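Local structure of Blr3880 protein (Bradyrhizobium japonicum, 2OOD) at residues T233-C242 against Q253-K261. The protein probably catalyses the zinc-dependent hydrolytic deamination of guanine to xanthine and ammonia, a step of purine breakdown. Residues are numbered along the deposited sequence; the frame is centred on the assembly and turned at random.
Sequences THISENPAEC and QDYLGVYEK. With ZN (zinc ion), chain B; GUN (guanine), chain C.
Tyr255 of helix 255-260 packs on the segment that follows strand 230-234 of the amidohydrolase barrel, and Tyr259, one turn on, packs on the strand's last residues, Thr233 and His234. Ile235 CA sits over the centre of one face of the Tyr255 ring, 4.0 Å from the centroid, and Ser236 N lies nearer the rim of that face. At the ring's edge Cys242 SG makes a sulfur-aromatic contact. CG anti to the backbone N (chi1 -152°) lays the Tyr255 ring across Ile235 and Ser236 and brings its OH to Glu241 OE1, to which it donates at 2.7 Å from above the carboxylate plane.

Glu241 suits its place because each oxygen has work: OE2 accepts from Glu237 N at 2.9 Å through its syn lone pair and also from Asn238 N, the latter being the side-chain-to-N-cap half of a capping box. A phenylalanine in place of Tyr255 would probably keep the ring packing but leave Glu241 OE1 without this donor, making the carboxylate easier to turn.

Tyr259 OH gives a nearly straight-on bond to His234 O (2.7 Å, C=O...O angle 166°), and Ala208 N adds a second bond to the same hydroxyl. Thr233 CG2 makes a CH-pi contact over one face of the Tyr259 ring, toward its rim, while Thr233 OG1 bonds Pro205 O. Between the tyrosines the branched, apolar Ile235 extends CD1 to Leu256 CD1 at 3.8 Å. This side is buried, whereas Gln253 and Lys261 are exposed, and Asp254 and Glu260, partly exposed, are tied to Arg284.

His234 NE2 binds zinc with His79, His81 and Asp326, while ND1 bonds Arg206 O, which holds the ring's rotation. Tyr259 is thus a second-shell group of His234; Tyr255 acts one step further out through Glu241, consistent with fixing the backbone of Glu237, whose OE1 lies 2.9 Å from guanine N1.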
loop_
_atom_site.group_PDB
_atom_site.type_symbol
_atom_site.label_atom_id
_atom_site.label_comp_id
_atom_site.label_asym_id
_atom_site.label_seq_id
_atom_site.Cartn_x
_atom_site.Cartn_y
_atom_site.Cartn_z
ATOM N N THR A 233 -16.609 15.938 -10.263
ATOM C CA THR A 233 -17.561 15.227 -9.405
ATOM C C THR A 233 -17.179 13.763 -9.141
ATOM O O THR A 233 -16.069 13.336 -9.441
ATOM C CB THR A 233 -18.989 15.271 -10.029
ATOM O OG1 THR A 233 -19.950 14.836 -9.063
ATOM C CG2 THR A 233 -19.068 14.382 -11.256
ATOM N N HIS A 234 -18.106 13.006 -8.558
ATOM C CA HIS A 234 -17.897 11.585 -8.273
ATOM C C HIS A 234 -18.936 10.767 -9.014
ATOM O O HIS A 234 -20.059 11.222 -9.225
ATOM C CB HIS A 234 -18.014 11.307 -6.782
ATOM C CG HIS A 234 -17.024 12.060 -5.960
ATOM N ND1 HIS A 234 -17.320 13.262 -5.360
ATOM C CD2 HIS A 234 -15.735 11.791 -5.652
ATOM C CE1 HIS A 234 -16.257 13.701 -4.711
ATOM N NE2 HIS A 234 -15.281 12.825 -4.871
ATOM N N ILE A 235 -18.572 9.551 -9.397
ATOM C CA ILE A 235 -19.498 8.710 -10.141
ATOM C C ILE A 235 -19.263 7.217 -9.910
ATOM O O ILE A 235 -18.136 6.741 -9.994
ATOM C CB ILE A 235 -19.382 9.037 -11.666
ATOM C CG1 ILE A 235 -20.444 8.298 -12.470
ATOM C CG2 ILE A 235 -18.010 8.654 -12.180
ATOM C CD1 ILE A 235 -20.428 8.662 -13.940
ATOM N N SER A 236 -20.328 6.493 -9.580
ATOM C CA SER A 236 -20.264 5.043 -9.387
ATOM C C SER A 236 -19.148 4.502 -8.495
ATOM O O SER A 236 -18.458 3.556 -8.880
ATOM C CB SER A 236 -20.142 4.376 -10.752
ATOM O OG SER A 236 -21.098 4.911 -11.644
ATOM N N GLU A 237 -18.981 5.052 -7.298
ATOM C CA GLU A 237 -17.906 4.587 -6.431
ATOM C C GLU A 237 -18.247 3.441 -5.480
ATOM O O GLU A 237 -17.401 2.586 -5.210
ATOM C CB GLU A 237 -17.347 5.762 -5.621
ATOM C CG GLU A 237 -16.474 5.353 -4.434
ATOM C CD GLU A 237 -16.005 6.543 -3.604
ATOM O OE1 GLU A 237 -16.762 7.535 -3.492
ATOM O OE2 GLU A 237 -14.885 6.484 -3.052
ATOM N N ASN A 238 -19.479 3.412 -4.986
ATOM C CA ASN A 238 -19.896 2.387 -4.033
ATOM C C ASN A 238 -21.246 1.781 -4.444
ATOM O O ASN A 238 -22.086 2.468 -5.029
ATOM C CB ASN A 238 -20.003 3.037 -2.645
ATOM C CG ASN A 238 -20.396 2.055 -1.554
ATOM O OD1 ASN A 238 -19.544 1.379 -0.967
ATOM N ND2 ASN A 238 -21.695 1.970 -1.278
ATOM N N PRO A 239 -21.468 0.484 -4.154
ATOM C CA PRO A 239 -22.754 -0.120 -4.532
ATOM C C PRO A 239 -23.936 0.567 -3.844
ATOM O O PRO A 239 -24.897 0.972 -4.512
ATOM C CB PRO A 239 -22.589 -1.592 -4.130
ATOM C CG PRO A 239 -21.576 -1.538 -3.027
ATOM C CD PRO A 239 -20.582 -0.518 -3.540
ATOM N N ALA A 240 -23.867 0.709 -2.521
ATOM C CA ALA A 240 -24.947 1.368 -1.791
ATOM C C ALA A 240 -25.171 2.783 -2.352
ATOM O O ALA A 240 -26.306 3.243 -2.473
ATOM C CB ALA A 240 -24.614 1.433 -0.302
ATOM N N GLU A 241 -24.082 3.466 -2.694
ATOM C CA GLU A 241 -24.153 4.815 -3.245
ATOM C C GLU A 241 -24.869 4.779 -4.596
ATOM O O GLU A 241 -25.685 5.641 -4.898
ATOM C CB GLU A 241 -22.737 5.389 -3.424
ATOM C CG GLU A 241 -22.693 6.813 -3.979
ATOM C CD GLU A 241 -21.561 7.033 -4.983
ATOM O OE1 GLU A 241 -21.392 8.184 -5.451
ATOM O OE2 GLU A 241 -20.846 6.057 -5.311
ATOM N N CYS A 242 -24.557 3.778 -5.411
ATOM C CA CYS A 242 -25.178 3.651 -6.729
ATOM C C CYS A 242 -26.678 3.422 -6.633
ATOM O O CYS A 242 -27.450 3.985 -7.416
ATOM C CB CYS A 242 -24.532 2.507 -7.515
ATOM S SG CYS A 242 -22.924 2.938 -8.201
ATOM N N GLN A 253 -31.491 6.331 -15.877
ATOM C CA GLN A 253 -31.115 4.923 -16.039
ATOM C C GLN A 253 -29.823 4.487 -15.346
ATOM O O GLN A 253 -29.786 3.438 -14.699
ATOM C CB GLN A 253 -31.040 4.601 -17.537
ATOM C CG GLN A 253 -32.095 5.358 -18.333
ATOM C CD GLN A 253 -33.461 5.259 -17.662
ATOM O OE1 GLN A 253 -34.029 4.159 -17.558
ATOM N NE2 GLN A 253 -33.989 6.396 -17.184
ATOM N N ASP A 254 -28.762 5.275 -15.501
ATOM C CA ASP A 254 -27.484 4.959 -14.871
ATOM C C ASP A 254 -26.860 6.195 -14.222
ATOM O O ASP A 254 -27.267 7.328 -14.492
ATOM C CB ASP A 254 -26.516 4.331 -15.890
ATOM C CG ASP A 254 -26.497 5.067 -17.220
ATOM O OD1 ASP A 254 -26.623 6.309 -17.214
ATOM O OD2 ASP A 254 -26.340 4.406 -18.271
ATOM N N TYR A 255 -25.870 5.978 -13.361
ATOM C CA TYR A 255 -25.226 7.083 -12.669
ATOM C C TYR A 255 -24.755 8.176 -13.634
ATOM O O TYR A 255 -24.982 9.366 -13.393
ATOM C CB TYR A 255 -24.060 6.551 -11.834
ATOM C CG TYR A 255 -23.744 7.379 -10.604
ATOM C CD1 TYR A 255 -23.464 6.766 -9.388
ATOM C CD2 TYR A 255 -23.691 8.767 -10.661
ATOM C CE1 TYR A 255 -23.135 7.515 -8.256
ATOM C CE2 TYR A 255 -23.361 9.527 -9.537
ATOM C CZ TYR A 255 -23.080 8.897 -8.340
ATOM O OH TYR A 255 -22.714 9.644 -7.233
ATOM N N LEU A 256 -24.102 7.782 -14.725
ATOM C CA LEU A 256 -23.632 8.758 -15.703
ATOM C C LEU A 256 -24.823 9.493 -16.319
ATOM O O LEU A 256 -24.715 10.654 -16.705
ATOM C CB LEU A 256 -22.829 8.059 -16.804
ATOM C CG LEU A 256 -22.252 8.921 -17.931
ATOM C CD1 LEU A 256 -21.274 9.925 -17.371
ATOM C CD2 LEU A 256 -21.551 8.041 -18.937
ATOM N N GLY A 257 -25.960 8.812 -16.403
ATOM C CA GLY A 257 -27.150 9.409 -16.984
ATOM C C GLY A 257 -27.637 10.628 -16.228
ATOM O O GLY A 257 -28.196 11.554 -16.824
ATOM N N VAL A 258 -27.433 10.633 -14.914
ATOM C CA VAL A 258 -27.852 11.754 -14.090
ATOM C C VAL A 258 -27.136 13.032 -14.515
ATOM O O VAL A 258 -27.759 14.086 -14.634
ATOM C CB VAL A 258 -27.548 11.498 -12.608
ATOM C CG1 VAL A 258 -28.002 12.691 -11.770
ATOM C CG2 VAL A 258 -28.235 10.221 -12.153
ATOM N N TYR A 259 -25.828 12.935 -14.746
ATOM C CA TYR A 259 -25.036 14.093 -15.152
ATOM C C TYR A 259 -25.276 14.512 -16.593
ATOM O O TYR A 259 -25.117 15.685 -16.919
ATOM C CB TYR A 259 -23.541 13.829 -14.953
ATOM C CG TYR A 259 -23.162 13.572 -13.518
ATOM C CD1 TYR A 259 -23.486 14.479 -12.521
ATOM C CD2 TYR A 259 -22.504 12.410 -13.152
ATOM C CE1 TYR A 259 -23.171 14.228 -11.194
ATOM C CE2 TYR A 259 -22.183 12.151 -11.831
ATOM C CZ TYR A 259 -22.522 13.060 -10.857
ATOM O OH TYR A 259 -22.226 12.790 -9.535
ATOM N N GLU A 260 -25.632 13.565 -17.460
ATOM C CA GLU A 260 -25.893 13.896 -18.860
ATOM C C GLU A 260 -27.211 14.659 -18.970
ATOM O O GLU A 260 -27.383 15.511 -19.844
ATOM C CB GLU A 260 -25.969 12.628 -19.707
ATOM C CG GLU A 260 -24.651 11.921 -19.903
ATOM C CD GLU A 260 -24.832 10.523 -20.466
ATOM O OE1 GLU A 260 -25.521 9.703 -19.811
ATOM O OE2 GLU A 260 -24.287 10.244 -21.558
ATOM N N LYS A 261 -28.141 14.346 -18.078
ATOM C CA LYS A 261 -29.438 15.005 -18.066
ATOM C C LYS A 261 -29.237 16.507 -17.937
ATOM O O LYS A 261 -30.108 17.290 -18.304
ATOM C CB LYS A 261 -30.286 14.491 -16.890
ATOM C CG LYS A 261 -31.597 15.251 -16.658
ATOM C CD LYS A 261 -32.310 14.795 -15.378
ATOM C CE LYS A 261 -33.583 15.606 -15.127
ATOM N NZ LYS A 261 -34.188 15.417 -13.761
HETATM ZN ZN ZN B . -13.482 12.097 -3.746
HETATM N N9 GUN C . -18.399 11.890 -2.906
HETATM C C8 GUN C . -19.424 11.465 -2.128
HETATM N N7 GUN C . -19.045 10.481 -1.365
HETATM C C5 GUN C . -17.742 10.208 -1.592
HETATM C C6 GUN C . -16.802 9.261 -1.068
HETATM O O6 GUN C . -17.120 8.451 -0.189
HETATM N N1 GUN C . -15.502 9.290 -1.568
HETATM C C2 GUN C . -15.132 10.199 -2.547
HETATM N N2 GUN C . -13.829 10.215 -3.020
HETATM N N3 GUN C . -15.993 11.074 -3.037
HETATM C C4 GUN C . -17.294 11.111 -2.600
HETATM O O HOH W 1 -12.487 11.198 -1.573
#